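Local coordinates for uncharacterized protein Cgl0159 (Corynebacterium glutamicum, PDB 3FOK), which is of unknown function but has a TIM-barrel fold of the Cgl0159-like family, and so is possibly an enzyme, at residues 35-40 with 218-223; 47-52 with 70-75; 182-187 with 195-200; 253-258 with 274-279. All coordinates share one frame; numbering follows the deposited sequence.

The four contacts are spread round one TIM barrel, their centres 16 to 25 Å apart. Interaction 1 spans the longest stretch of chain: it joins the loop before the first strand, 44-48, to strand 219-224, and interactions 2 and 3 both fall within that span. Interaction 4 follows it in sequence. Interactions 1 and 3 touch because strands 219-224 and 179-189 are neighbours in the sheet, with Lys222 salt-bridged to Glu182. Interactions 2 and 4 touch where Tyr278 meets Leu72 and Arg75, next to the seam at which strands 44-48 and 267-272 pair and close the barrel. Interaction 3 extends a strand into a hairpin; interaction 4 packs a loop on an outer helix.

Interaction 1: 35-40 with 218-223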
loop_
_atom_site.group_PDB
_atom_site.type_symbol
_atom_site.label_atom_id
_atom_site.label_comp_id
_atom_site.label_asym_id
_atom_site.label_seq_id
_atom_site.Cartn_x
_atom_site.Cartn_y
_atom_site.Cartn_z
ATOM N N ARG A 35 35.828 7.331 -12.786
ATOM C CA ARG A 35 36.299 6.973 -14.116
ATOM C C ARG A 35 35.124 6.713 -15.043
ATOM O O ARG A 35 33.980 6.612 -14.601
ATOM C CB ARG A 35 37.167 5.715 -14.057
ATOM C CG ARG A 35 36.536 4.565 -13.293
ATOM C CD ARG A 35 37.118 3.224 -13.705
ATOM N NE ARG A 35 36.546 2.749 -14.962
ATOM C CZ ARG A 35 36.883 1.607 -15.557
ATOM N NH1 ARG A 35 37.800 0.815 -15.017
ATOM N NH2 ARG A 35 36.290 1.246 -16.687
ATOM N N GLU A 36 35.415 6.617 -16.337
ATOM C CA GLU A 36 34.386 6.339 -17.327
ATOM C C GLU A 36 33.922 4.909 -17.086
ATOM O O GLU A 36 34.688 4.077 -16.593
ATOM C CB GLU A 36 34.958 6.453 -18.741
ATOM C CG GLU A 36 35.285 7.869 -19.197
ATOM C CD GLU A 36 34.044 8.672 -19.549
ATOM O OE1 GLU A 36 33.205 8.163 -20.328
ATOM O OE2 GLU A 36 33.910 9.812 -19.057
ATOM N N LEU A 37 32.671 4.625 -17.423
ATOM C CA LEU A 37 32.128 3.290 -17.235
ATOM C C LEU A 37 32.946 2.296 -18.052
ATOM O O LEU A 37 33.523 1.353 -17.513
ATOM C CB LEU A 37 30.672 3.240 -17.694
ATOM C CG LEU A 37 29.730 2.249 -17.001
ATOM C CD1 LEU A 37 28.530 2.018 -17.910
ATOM C CD2 LEU A 37 30.423 0.930 -16.709
ATOM N N LEU A 38 32.993 2.521 -19.358
ATOM C CA LEU A 38 33.727 1.638 -20.252
ATOM C C LEU A 38 35.094 2.190 -20.623
ATOM O O LEU A 38 35.234 3.366 -20.966
ATOM C CB LEU A 38 32.912 1.387 -21.522
ATOM C CG LEU A 38 31.563 0.707 -21.285
ATOM C CD1 LEU A 38 30.796 0.631 -22.593
ATOM C CD2 LEU A 38 31.784 -0.680 -20.703
ATOM N N GLY A 39 36.101 1.326 -20.550
ATOM C CA GLY A 39 37.447 1.735 -20.889
ATOM C C GLY A 39 37.648 1.747 -22.390
ATOM O O GLY A 39 36.687 1.714 -23.160
ATOM N N GLU A 40 38.904 1.781 -22.808
ATOM C CA GLU A 40 39.244 1.809 -24.220
ATOM C C GLU A 40 38.828 0.546 -24.969
ATOM O O GLU A 40 38.415 0.617 -26.128
ATOM C CB GLU A 40 40.748 2.045 -24.387
ATOM C CG GLU A 40 41.208 3.437 -23.954
ATOM C CD GLU A 40 41.057 3.686 -22.457
ATOM O OE1 GLU A 40 41.133 4.865 -22.043
ATOM O OE2 GLU A 40 40.880 2.710 -21.691
ATOM N N TYR A 218 18.880 1.842 -20.390
ATOM C CA TYR A 218 19.996 1.824 -19.459
ATOM C C TYR A 218 20.112 0.484 -18.762
ATOM O O TYR A 218 20.842 0.354 -17.779
ATOM C CB TYR A 218 19.841 2.913 -18.395
ATOM C CG TYR A 218 20.317 4.260 -18.853
ATOM C CD1 TYR A 218 19.498 5.084 -19.620
ATOM C CD2 TYR A 218 21.618 4.686 -18.578
ATOM C CE1 TYR A 218 19.962 6.302 -20.112
ATOM C CE2 TYR A 218 22.096 5.896 -19.062
ATOM C CZ TYR A 218 21.262 6.699 -19.833
ATOM O OH TYR A 218 21.737 7.884 -20.339
ATOM N N THR A 219 19.407 -0.522 -19.263
ATOM C CA THR A 219 19.458 -1.813 -18.604
ATOM C C THR A 219 20.407 -2.820 -19.242
ATOM O O THR A 219 20.455 -2.980 -20.458
ATOM C CB THR A 219 18.042 -2.429 -18.472
ATOM O OG1 THR A 219 17.831 -3.389 -19.509
ATOM C CG2 THR A 219 16.979 -1.342 -18.572
ATOM N N TRP A 220 21.169 -3.480 -18.377
ATOM C CA TRP A 220 22.137 -4.496 -18.757
ATOM C C TRP A 220 21.628 -5.833 -18.241
ATOM O O TRP A 220 20.710 -5.891 -17.429
ATOM C CB TRP A 220 23.494 -4.217 -18.105
ATOM C CG TRP A 220 24.244 -3.058 -18.665
ATOM C CD1 TRP A 220 23.785 -1.787 -18.835
ATOM C CD2 TRP A 220 25.606 -3.054 -19.105
ATOM N NE1 TRP A 220 24.775 -0.986 -19.353
ATOM C CE2 TRP A 220 25.906 -1.740 -19.530
ATOM C CE3 TRP A 220 26.607 -4.035 -19.179
ATOM C CZ2 TRP A 220 27.162 -1.378 -20.025
ATOM C CZ3 TRP A 220 27.861 -3.677 -19.670
ATOM C CH2 TRP A 220 28.125 -2.359 -20.087
HETATM N N MSE A 221 22.241 -6.907 -18.712
HETATM C CA MSE A 221 21.874 -8.246 -18.287
HETATM C C MSE A 221 23.085 -8.888 -17.627
HETATM O O MSE A 221 24.222 -8.687 -18.053
HETATM C CB MSE A 221 21.446 -9.101 -19.486
HETATM C CG MSE A 221 20.151 -8.680 -20.156
HETATM SE SE MSE A 221 18.567 -9.166 -19.154
HETATM C CE MSE A 221 18.026 -7.425 -18.547
ATOM N N LYS A 222 22.829 -9.645 -16.571
ATOM C CA LYS A 222 23.871 -10.365 -15.855
ATOM C C LYS A 222 23.365 -11.795 -15.987
ATOM O O LYS A 222 22.441 -12.200 -15.288
ATOM C CB LYS A 222 23.909 -9.920 -14.393
ATOM C CG LYS A 222 25.036 -10.509 -13.562
ATOM C CD LYS A 222 24.923 -10.016 -12.124
ATOM C CE LYS A 222 25.888 -10.726 -11.197
ATOM N NZ LYS A 222 25.595 -10.391 -9.776
ATOM N N LEU A 223 23.954 -12.546 -16.912
ATOM C CA LEU A 223 23.516 -13.911 -17.172
ATOM C C LEU A 223 24.506 -15.001 -16.796
ATOM O O LEU A 223 25.705 -14.755 -16.667
ATOM C CB LEU A 223 23.174 -14.061 -18.656
ATOM C CG LEU A 223 22.240 -13.023 -19.282
ATOM C CD1 LEU A 223 22.069 -13.331 -20.756
ATOM C CD2 LEU A 223 20.898 -13.029 -18.574
#
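Trp220 gives the larger part of this small apolar contact, whose two sides together bury 95 Å², and two consecutive leucines meet the six-membered part of its indole. Leu38 CD2 lies 4.1 Å from Trp220 CH2, at the ring edge and close to its plane, so this methyl abuts the rim. Leu37 CD1 is 4.2 Å from Trp220 CZ2 and comes in obliquely. The backbones stay well apart, with the CA atoms of Leu37 and Tyr218, the nearest pair, separated by 12.4 Å; the gap is bridged by side chains alone. Trp220 has CG anti to its carbonyl carbon (chi1 -72°), which sends the indole across toward the leucines, while the CD1 edge of the ring turns to the carbonyl of Tyr218. The setting is the N-terminal end of a TIM barrel: residues 35-40 belong to the loop that enters strand 44-48, and Trp220 sits near the start of strand 219-224. Phe144 meets Trp220 edge-to-face, and Ala19 and Ala20 of a neighbouring subunit pack on Trp220 and Leu38 respectively. The loop carrying the leucines is held by Arg35, whose NE donates to Glu36 O at 2.8 Å with an N-H...O angle of 165°, the acceptor lying in the guanidinium plane. NH2 of Arg35 adds a weak bond to Leu37 O, and its NH1 reaches Asp86 in a salt bridge.

Interaction 2: 47-52 with 70-75; sequences VAADHP and YELLER
Ala49, next after Ala48 on the path out of strand 44-48, turns its CB toward the helix and meets Leu72 CD2 at 4.0 Å. The CA atoms of these two residues, 8.2 Å apart, mark the closest backbone approach. At Asp50 the side chain heads the other way, and its OD1 is hydrogen-bonded to Ser112, on another strand of the sheet. Pro52 brings the chain back to the helix: its ring carbon CG lies 4.1 Å from Leu72 CD1, the two side chains meeting at a slant. Leu72 therefore splits its branches between two partners, CD2 for the alanine and CD1 for the proline. Its CG is turned anti to the backbone N (chi1 -156°), which carries both methyls forward from the helix. Ile94 and Tyr278 add further packing on Leu72, and Ala207 of a neighbouring subunit packs on Pro52. Strand 44-48, helix 69-81 and strand 87-90 make up a right-handed beta-alpha-beta unit, the repeating element of the TIM barrel, here with the helix's first turns packed through Leu72 on Ala49 and Pro52.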
loop_
_atom_site.group_PDB
_atom_site.type_symbol
_atom_site.label_atom_id
_atom_site.label_comp_id
_atom_site.label_asym_id
_atom_site.label_seq_id
_atom_site.Cartn_x
_atom_site.Cartn_y
_atom_site.Cartn_z
ATOM N N VAL A 47 34.035 -7.525 -9.571
ATOM C CA VAL A 47 34.015 -8.576 -8.565
ATOM C C VAL A 47 32.822 -8.354 -7.636
ATOM O O VAL A 47 32.635 -7.265 -7.095
ATOM C CB VAL A 47 35.316 -8.591 -7.742
ATOM C CG1 VAL A 47 35.434 -9.912 -7.008
ATOM C CG2 VAL A 47 36.517 -8.378 -8.654
ATOM N N ALA A 48 32.022 -9.398 -7.453
ATOM C CA ALA A 48 30.816 -9.327 -6.632
ATOM C C ALA A 48 30.938 -9.873 -5.213
ATOM O O ALA A 48 31.576 -10.902 -4.976
ATOM C CB ALA A 48 29.682 -10.040 -7.352
ATOM N N ALA A 49 30.290 -9.188 -4.275
ATOM C CA ALA A 49 30.303 -9.589 -2.874
ATOM C C ALA A 49 29.044 -9.128 -2.143
ATOM O O ALA A 49 29.114 -8.669 -1.006
ATOM C CB ALA A 49 31.544 -9.031 -2.184
ATOM N N ASP A 50 27.890 -9.260 -2.785
ATOM C CA ASP A 50 26.636 -8.847 -2.157
ATOM C C ASP A 50 25.837 -10.034 -1.618
ATOM O O ASP A 50 24.663 -9.889 -1.263
ATOM C CB ASP A 50 25.764 -8.050 -3.144
ATOM C CG ASP A 50 25.338 -8.868 -4.347
ATOM O OD1 ASP A 50 24.317 -8.512 -4.970
ATOM O OD2 ASP A 50 26.025 -9.855 -4.681
ATOM N N HIS A 51 26.478 -11.197 -1.542
ATOM C CA HIS A 51 25.817 -12.409 -1.066
ATOM C C HIS A 51 25.462 -12.436 0.427
ATOM O O HIS A 51 24.358 -12.837 0.798
ATOM C CB HIS A 51 26.677 -13.637 -1.377
ATOM C CG HIS A 51 27.294 -13.616 -2.737
ATOM N ND1 HIS A 51 28.297 -12.737 -3.086
ATOM C CD2 HIS A 51 27.063 -14.378 -3.836
ATOM C CE1 HIS A 51 28.658 -12.958 -4.338
ATOM N NE2 HIS A 51 27.924 -13.949 -4.814
ATOM N N PRO A 52 26.394 -12.024 1.303
ATOM C CA PRO A 52 26.118 -12.033 2.743
ATOM C C PRO A 52 24.781 -11.408 3.134
ATOM O O PRO A 52 23.998 -12.008 3.873
ATOM C CB PRO A 52 27.302 -11.266 3.323
ATOM C CG PRO A 52 28.408 -11.610 2.382
ATOM C CD PRO A 52 27.735 -11.473 1.034
ATOM N N TYR A 70 36.087 -9.314 7.877
ATOM C CA TYR A 70 37.440 -8.787 7.734
ATOM C C TYR A 70 38.199 -9.509 6.628
ATOM O O TYR A 70 38.933 -8.885 5.864
ATOM C CB TYR A 70 38.188 -8.890 9.057
ATOM C CG TYR A 70 37.679 -7.911 10.090
ATOM C CD1 TYR A 70 38.114 -6.586 10.095
ATOM C CD2 TYR A 70 36.724 -8.296 11.031
ATOM C CE1 TYR A 70 37.607 -5.668 11.017
ATOM C CE2 TYR A 70 36.212 -7.391 11.948
ATOM C CZ TYR A 70 36.654 -6.081 11.937
ATOM O OH TYR A 70 36.139 -5.185 12.842
ATOM N N GLU A 71 38.016 -10.822 6.529
ATOM C CA GLU A 71 38.690 -11.582 5.482
ATOM C C GLU A 71 38.030 -11.280 4.146
ATOM O O GLU A 71 38.695 -11.239 3.116
ATOM C CB GLU A 71 38.612 -13.086 5.744
ATOM C CG GLU A 71 39.148 -13.532 7.084
ATOM C CD GLU A 71 39.361 -15.033 7.146
ATOM O OE1 GLU A 71 38.625 -15.768 6.450
ATOM O OE2 GLU A 71 40.255 -15.477 7.899
ATOM N N LEU A 72 36.718 -11.074 4.167
ATOM C CA LEU A 72 35.987 -10.769 2.946
ATOM C C LEU A 72 36.573 -9.490 2.364
ATOM O O LEU A 72 36.860 -9.414 1.172
ATOM C CB LEU A 72 34.499 -10.561 3.242
ATOM C CG LEU A 72 33.495 -10.781 2.101
ATOM C CD1 LEU A 72 32.176 -10.123 2.471
ATOM C CD2 LEU A 72 34.015 -10.196 0.797
ATOM N N LEU A 73 36.759 -8.488 3.219
ATOM C CA LEU A 73 37.317 -7.215 2.786
ATOM C C LEU A 73 38.744 -7.375 2.266
ATOM O O LEU A 73 39.116 -6.750 1.273
ATOM C CB LEU A 73 37.273 -6.200 3.936
ATOM C CG LEU A 73 35.873 -5.712 4.340
ATOM C CD1 LEU A 73 35.959 -4.823 5.573
ATOM C CD2 LEU A 73 35.244 -4.957 3.182
ATOM N N GLU A 74 39.540 -8.214 2.925
ATOM C CA GLU A 74 40.917 -8.444 2.496
ATOM C C GLU A 74 40.921 -9.068 1.106
ATOM O O GLU A 74 41.617 -8.605 0.201
ATOM C CB GLU A 74 41.641 -9.385 3.464
ATOM C CG GLU A 74 42.870 -8.787 4.144
ATOM C CD GLU A 74 43.900 -8.249 3.162
ATOM O OE1 GLU A 74 44.423 -9.031 2.337
ATOM O OE2 GLU A 74 44.189 -7.036 3.219
ATOM N N ARG A 75 40.137 -10.127 0.942
ATOM C CA ARG A 75 40.051 -10.817 -0.335
ATOM C C ARG A 75 39.584 -9.846 -1.418
ATOM O O ARG A 75 39.998 -9.942 -2.568
ATOM C CB ARG A 75 39.097 -12.007 -0.211
ATOM C CG ARG A 75 39.432 -12.904 0.979
ATOM C CD ARG A 75 38.417 -14.014 1.172
ATOM N NE ARG A 75 38.745 -15.198 0.389
ATOM C CZ ARG A 75 39.483 -16.211 0.831
ATOM N NH1 ARG A 75 39.972 -16.194 2.062
ATOM N NH2 ARG A 75 39.739 -17.240 0.035
#

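Interaction 3: 182-187 with 195-200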
loop_
_atom_site.group_PDB
_atom_site.type_symbol
_atom_site.label_atom_id
_atom_site.label_comp_id
_atom_site.label_asym_id
_atom_site.label_seq_id
_atom_site.Cartn_x
_atom_site.Cartn_y
_atom_site.Cartn_z
ATOM N N GLU A 182 19.743 -9.374 -13.031
ATOM C CA GLU A 182 20.174 -10.769 -13.029
ATOM C C GLU A 182 18.906 -11.614 -13.013
ATOM O O GLU A 182 18.334 -11.866 -11.954
ATOM C CB GLU A 182 21.018 -11.071 -11.788
ATOM C CG GLU A 182 21.766 -12.403 -11.848
ATOM C CD GLU A 182 22.559 -12.693 -10.580
ATOM O OE1 GLU A 182 23.180 -11.758 -10.032
ATOM O OE2 GLU A 182 22.573 -13.861 -10.139
ATOM N N PRO A 183 18.445 -12.057 -14.196
ATOM C CA PRO A 183 17.233 -12.869 -14.296
ATOM C C PRO A 183 17.473 -14.367 -14.172
ATOM O O PRO A 183 18.576 -14.861 -14.409
ATOM C CB PRO A 183 16.701 -12.495 -15.664
ATOM C CG PRO A 183 17.970 -12.435 -16.457
ATOM C CD PRO A 183 18.932 -11.694 -15.540
ATOM N N PHE A 184 16.410 -15.077 -13.812
ATOM C CA PHE A 184 16.431 -16.523 -13.643
ATOM C C PHE A 184 14.998 -17.020 -13.604
ATOM O O PHE A 184 14.093 -16.299 -13.185
ATOM C CB PHE A 184 17.047 -16.916 -12.297
ATOM C CG PHE A 184 18.539 -16.991 -12.285
ATOM C CD1 PHE A 184 19.209 -17.947 -13.039
ATOM C CD2 PHE A 184 19.274 -16.145 -11.461
ATOM C CE1 PHE A 184 20.596 -18.064 -12.969
ATOM C CE2 PHE A 184 20.656 -16.251 -11.383
ATOM C CZ PHE A 184 21.321 -17.216 -12.139
HETATM N N MSE A 185 14.799 -18.252 -14.053
HETATM C CA MSE A 185 13.495 -18.878 -13.957
HETATM C C MSE A 185 13.810 -19.763 -12.760
HETATM O O MSE A 185 14.863 -20.399 -12.735
HETATM C CB MSE A 185 13.187 -19.736 -15.187
HETATM C CG MSE A 185 12.984 -18.950 -16.482
HETATM SE SE MSE A 185 11.457 -17.757 -16.490
HETATM C CE MSE A 185 12.300 -16.239 -15.709
ATOM N N SER A 186 12.941 -19.780 -11.757
ATOM C CA SER A 186 13.203 -20.595 -10.577
ATOM C C SER A 186 12.011 -21.461 -10.206
ATOM O O SER A 186 10.868 -21.111 -10.488
ATOM C CB SER A 186 13.574 -19.700 -9.392
ATOM O OG SER A 186 14.741 -18.946 -9.664
ATOM N N ASN A 187 12.285 -22.595 -9.572
ATOM C CA ASN A 187 11.224 -23.502 -9.156
ATOM C C ASN A 187 11.471 -24.010 -7.752
ATOM O O ASN A 187 12.607 -24.024 -7.272
ATOM C CB ASN A 187 11.134 -24.716 -10.087
ATOM C CG ASN A 187 10.970 -24.333 -11.541
ATOM O OD1 ASN A 187 11.950 -24.138 -12.259
ATOM N ND2 ASN A 187 9.725 -24.220 -11.982
ATOM N N ASN A 195 17.414 -22.598 -9.441
ATOM C CA ASN A 195 17.319 -21.854 -10.691
ATOM C C ASN A 195 17.416 -22.831 -11.851
ATOM O O ASN A 195 18.224 -23.757 -11.823
ATOM C CB ASN A 195 18.440 -20.817 -10.796
ATOM C CG ASN A 195 18.440 -19.835 -9.639
ATOM O OD1 ASN A 195 17.383 -19.461 -9.122
ATOM N ND2 ASN A 195 19.625 -19.398 -9.235
ATOM N N ASP A 196 16.575 -22.634 -12.861
ATOM C CA ASP A 196 16.571 -23.503 -14.033
ATOM C C ASP A 196 17.631 -22.992 -15.003
ATOM O O ASP A 196 17.433 -21.969 -15.659
ATOM C CB ASP A 196 15.203 -23.469 -14.711
ATOM C CG ASP A 196 15.087 -24.470 -15.838
ATOM O OD1 ASP A 196 16.116 -24.774 -16.475
ATOM O OD2 ASP A 196 13.964 -24.943 -16.100
ATOM N N LEU A 197 18.749 -23.704 -15.100
ATOM C CA LEU A 197 19.826 -23.278 -15.982
ATOM C C LEU A 197 19.769 -23.834 -17.402
ATOM O O LEU A 197 20.752 -23.776 -18.129
ATOM C CB LEU A 197 21.178 -23.614 -15.352
ATOM C CG LEU A 197 21.467 -22.883 -14.038
ATOM C CD1 LEU A 197 22.844 -23.275 -13.517
ATOM C CD2 LEU A 197 21.394 -21.380 -14.265
ATOM N N SER A 198 18.625 -24.368 -17.808
ATOM C CA SER A 198 18.505 -24.893 -19.167
ATOM C C SER A 198 18.473 -23.699 -20.116
ATOM O O SER A 198 17.973 -22.631 -19.760
ATOM C CB SER A 198 17.226 -25.722 -19.326
ATOM O OG SER A 198 16.071 -24.903 -19.269
ATOM N N THR A 199 19.002 -23.888 -21.317
ATOM C CA THR A 199 19.056 -22.831 -22.313
ATOM C C THR A 199 17.740 -22.078 -22.507
ATOM O O THR A 199 17.719 -20.844 -22.484
ATOM C CB THR A 199 19.504 -23.387 -23.678
ATOM O OG1 THR A 199 20.724 -24.118 -23.514
ATOM C CG2 THR A 199 19.735 -22.249 -24.669
ATOM N N ASP A 200 16.645 -22.807 -22.703
ATOM C CA ASP A 200 15.358 -22.163 -22.923
ATOM C C ASP A 200 14.833 -21.358 -21.739
ATOM O O ASP A 200 14.150 -20.350 -21.932
ATOM C CB ASP A 200 14.316 -23.192 -23.356
ATOM C CG ASP A 200 14.545 -23.681 -24.773
ATOM O OD1 ASP A 200 14.743 -22.830 -25.666
ATOM O OD2 ASP A 200 14.524 -24.909 -25.001
HETATM O O HOH W 1 17.092 -19.249 -15.791
#
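Met185 O is approached by two successive residues of the opposing segment. Asp196 N donates to it at 2.8 Å, almost straight at 176°, and the CA-H of Asn195 makes a weaker contact with the same oxygen at 3.5 Å. A water adds a second backbone link, accepting from Met185 N and donating to Asp196 O. Beyond this, Ser186 and Asn195 form an antiparallel non-hydrogen-bonded pair with their side chains on one face of the sheet, where Ser186 OG donates to Asn195 OD1 at 2.7 Å. That bond helps fix the rotation of the amide, which lies flat over the Phe184 ring: the planes are only 12° apart, and ND2 stands 3.8 Å above the ring centre. The pairing is a beta-hairpin, strand 179-189 of the TIM barrel running on past the wall and folding back as 192-195 before the chain enters helix 199-210. Leu197 then meets the Phe184 ring at its edge, CD2 lying 3.6 Å from CE1. In the turn into the helix Asp196 OD1 accepts twice: from Ser198 N at 2.9 Å, which meets it nearly along its C-O axis and closes an Asx turn, and from Ser198 OG at 2.8 Å, from above the carboxylate plane. Asp196 has CG anti to its backbone N (chi1 -173°), which brings the carboxylate within reach of both donors. Ser198 is the N-cap, its OG weakly bonded to Ala201 N.

Interaction 4: 253-258 with 274-279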
loop_
_atom_site.group_PDB
_atom_site.type_symbol
_atom_site.label_atom_id
_atom_site.label_comp_id
_atom_site.label_asym_id
_atom_site.label_seq_id
_atom_site.Cartn_x
_atom_site.Cartn_y
_atom_site.Cartn_z
ATOM N N ALA A 253 37.793 -25.847 -16.641
ATOM C CA ALA A 253 36.637 -25.963 -17.519
ATOM C C ALA A 253 35.771 -24.714 -17.388
ATOM O O ALA A 253 35.223 -24.221 -18.378
ATOM C CB ALA A 253 35.828 -27.202 -17.157
ATOM N N THR A 254 35.656 -24.208 -16.163
ATOM C CA THR A 254 34.861 -23.014 -15.897
ATOM C C THR A 254 35.411 -21.816 -16.667
ATOM O O THR A 254 34.670 -21.132 -17.374
ATOM C CB THR A 254 34.846 -22.676 -14.387
ATOM O OG1 THR A 254 34.256 -23.759 -13.659
ATOM C CG2 THR A 254 34.050 -21.409 -14.130
ATOM N N PHE A 255 36.710 -21.566 -16.528
ATOM C CA PHE A 255 37.351 -20.452 -17.219
ATOM C C PHE A 255 37.198 -20.573 -18.734
ATOM O O PHE A 255 37.056 -19.570 -19.436
ATOM C CB PHE A 255 38.837 -20.384 -16.857
ATOM C CG PHE A 255 39.109 -19.774 -15.513
ATOM C CD1 PHE A 255 38.809 -18.439 -15.268
ATOM C CD2 PHE A 255 39.667 -20.534 -14.490
ATOM C CE1 PHE A 255 39.059 -17.866 -14.022
ATOM C CE2 PHE A 255 39.922 -19.970 -13.238
ATOM C CZ PHE A 255 39.618 -18.634 -13.005
ATOM N N ALA A 256 37.222 -21.805 -19.233
ATOM C CA ALA A 256 37.092 -22.052 -20.663
ATOM C C ALA A 256 35.713 -21.664 -21.183
ATOM O O ALA A 256 35.593 -21.096 -22.268
ATOM C CB ALA A 256 37.371 -23.523 -20.965
ATOM N N SER A 257 34.672 -21.973 -20.415
ATOM C CA SER A 257 33.314 -21.639 -20.830
ATOM C C SER A 257 33.129 -20.124 -20.877
ATOM O O SER A 257 32.421 -19.606 -21.742
ATOM C CB SER A 257 32.295 -22.265 -19.878
ATOM O OG SER A 257 32.469 -21.792 -18.556
ATOM N N TRP A 258 33.765 -19.418 -19.946
ATOM C CA TRP A 258 33.679 -17.963 -19.904
ATOM C C TRP A 258 34.368 -17.398 -21.137
ATOM O O TRP A 258 33.834 -16.524 -21.821
ATOM C CB TRP A 258 34.374 -17.411 -18.655
ATOM C CG TRP A 258 33.747 -17.801 -17.354
ATOM C CD1 TRP A 258 32.612 -18.537 -17.174
ATOM C CD2 TRP A 258 34.222 -17.468 -16.044
ATOM N NE1 TRP A 258 32.351 -18.684 -15.832
ATOM C CE2 TRP A 258 33.324 -18.037 -15.116
ATOM C CE3 TRP A 258 35.320 -16.741 -15.564
ATOM C CZ2 TRP A 258 33.488 -17.903 -13.735
ATOM C CZ3 TRP A 258 35.483 -16.608 -14.185
ATOM C CH2 TRP A 258 34.570 -17.186 -13.289
ATOM N N ARG A 274 31.701 -15.411 -5.976
ATOM C CA ARG A 274 32.025 -16.660 -5.289
ATOM C C ARG A 274 33.293 -17.371 -5.786
ATOM O O ARG A 274 34.138 -17.768 -4.988
ATOM C CB ARG A 274 30.840 -17.633 -5.385
ATOM C CG ARG A 274 29.458 -17.040 -5.052
ATOM C CD ARG A 274 28.635 -16.750 -6.320
ATOM N NE ARG A 274 29.139 -15.613 -7.094
ATOM C CZ ARG A 274 28.681 -15.257 -8.288
ATOM N NH1 ARG A 274 27.715 -15.942 -8.860
ATOM N NH2 ARG A 274 29.185 -14.206 -8.903
ATOM N N THR A 275 33.424 -17.532 -7.100
ATOM C CA THR A 275 34.570 -18.229 -7.684
ATOM C C THR A 275 35.933 -17.533 -7.622
ATOM O O THR A 275 36.954 -18.189 -7.406
ATOM C CB THR A 275 34.271 -18.611 -9.153
ATOM O OG1 THR A 275 33.451 -19.785 -9.177
ATOM C CG2 THR A 275 35.553 -18.874 -9.925
ATOM N N LEU A 276 35.948 -16.217 -7.803
ATOM C CA LEU A 276 37.191 -15.454 -7.791
ATOM C C LEU A 276 37.706 -15.187 -6.377
ATOM O O LEU A 276 38.916 -15.171 -6.142
ATOM C CB LEU A 276 36.989 -14.148 -8.562
ATOM C CG LEU A 276 36.484 -14.382 -9.991
ATOM C CD1 LEU A 276 36.183 -13.052 -10.655
ATOM C CD2 LEU A 276 37.517 -15.169 -10.790
ATOM N N LEU A 277 36.786 -14.953 -5.447
ATOM C CA LEU A 277 37.134 -14.747 -4.042
ATOM C C LEU A 277 36.845 -16.140 -3.509
ATOM O O LEU A 277 35.886 -16.765 -3.949
ATOM C CB LEU A 277 36.174 -13.762 -3.378
ATOM C CG LEU A 277 35.914 -12.394 -4.007
ATOM C CD1 LEU A 277 34.655 -11.800 -3.397
ATOM C CD2 LEU A 277 37.110 -11.478 -3.795
ATOM N N TYR A 278 37.647 -16.646 -2.582
ATOM C CA TYR A 278 37.399 -17.992 -2.058
ATOM C C TYR A 278 37.520 -19.046 -3.160
ATOM O O TYR A 278 36.586 -19.817 -3.391
ATOM C CB TYR A 278 35.989 -18.100 -1.467
ATOM C CG TYR A 278 35.624 -16.997 -0.516
ATOM C CD1 TYR A 278 36.126 -16.970 0.784
ATOM C CD2 TYR A 278 34.795 -15.956 -0.928
ATOM C CE1 TYR A 278 35.811 -15.930 1.650
ATOM C CE2 TYR A 278 34.479 -14.912 -0.075
ATOM C CZ TYR A 278 34.989 -14.903 1.211
ATOM O OH TYR A 278 34.687 -13.857 2.049
ATOM N N PRO A 279 38.652 -19.075 -3.879
ATOM C CA PRO A 279 38.757 -20.097 -4.923
ATOM C C PRO A 279 38.858 -21.455 -4.232
ATOM O O PRO A 279 39.019 -21.520 -3.016
ATOM C CB PRO A 279 40.043 -19.717 -5.650
ATOM C CG PRO A 279 40.123 -18.231 -5.445
ATOM C CD PRO A 279 39.738 -18.089 -3.997
#
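Thr275 begins the contact, its CG2 methyl 3.9 Å from Trp258 CH2. The two side chains come from opposite directions, and the methyl arrives obliquely to the indole. CG2 is the branch that stands anti to the backbone N of Thr275 (the OG1 torsion, chi1, is -79°), so the apolar arm of the threonine is the one offered to the ring. In TIM-barrel terms, the loop leaving the C-terminal end of strand 267-272 packs here on the outer helix 252-261, which leads into that same strand. Leu276 follows with a single methyl serving two aromatic rings: CD2 lies 4.2 Å from Trp258 CZ3, at the edge and near the ring plane, and a looser 4.5 Å from Phe255 CE1, which it meets obliquely. Phe45 of strand 44-48 and Ala291 of helix 284-295 also touch Leu276, placing it between barrel wall and outer helices. After it the loop turns to other partners: Leu277 and Tyr278 reach helix 69-81, and Pro279 lies against helix 284-295. On the facing helix, Trp258 is packed by its own neighbours, with Thr254 CG2 set over one face of the indole, 3.2 Å above its plane and toward the rim. One turn of that helix carries a doubled acceptor: Thr254 O takes Trp258 N at 3.2 Å and also Ser257 OG at 2.6 Å, the hydroxyl standing 20° out of the carbonyl plane.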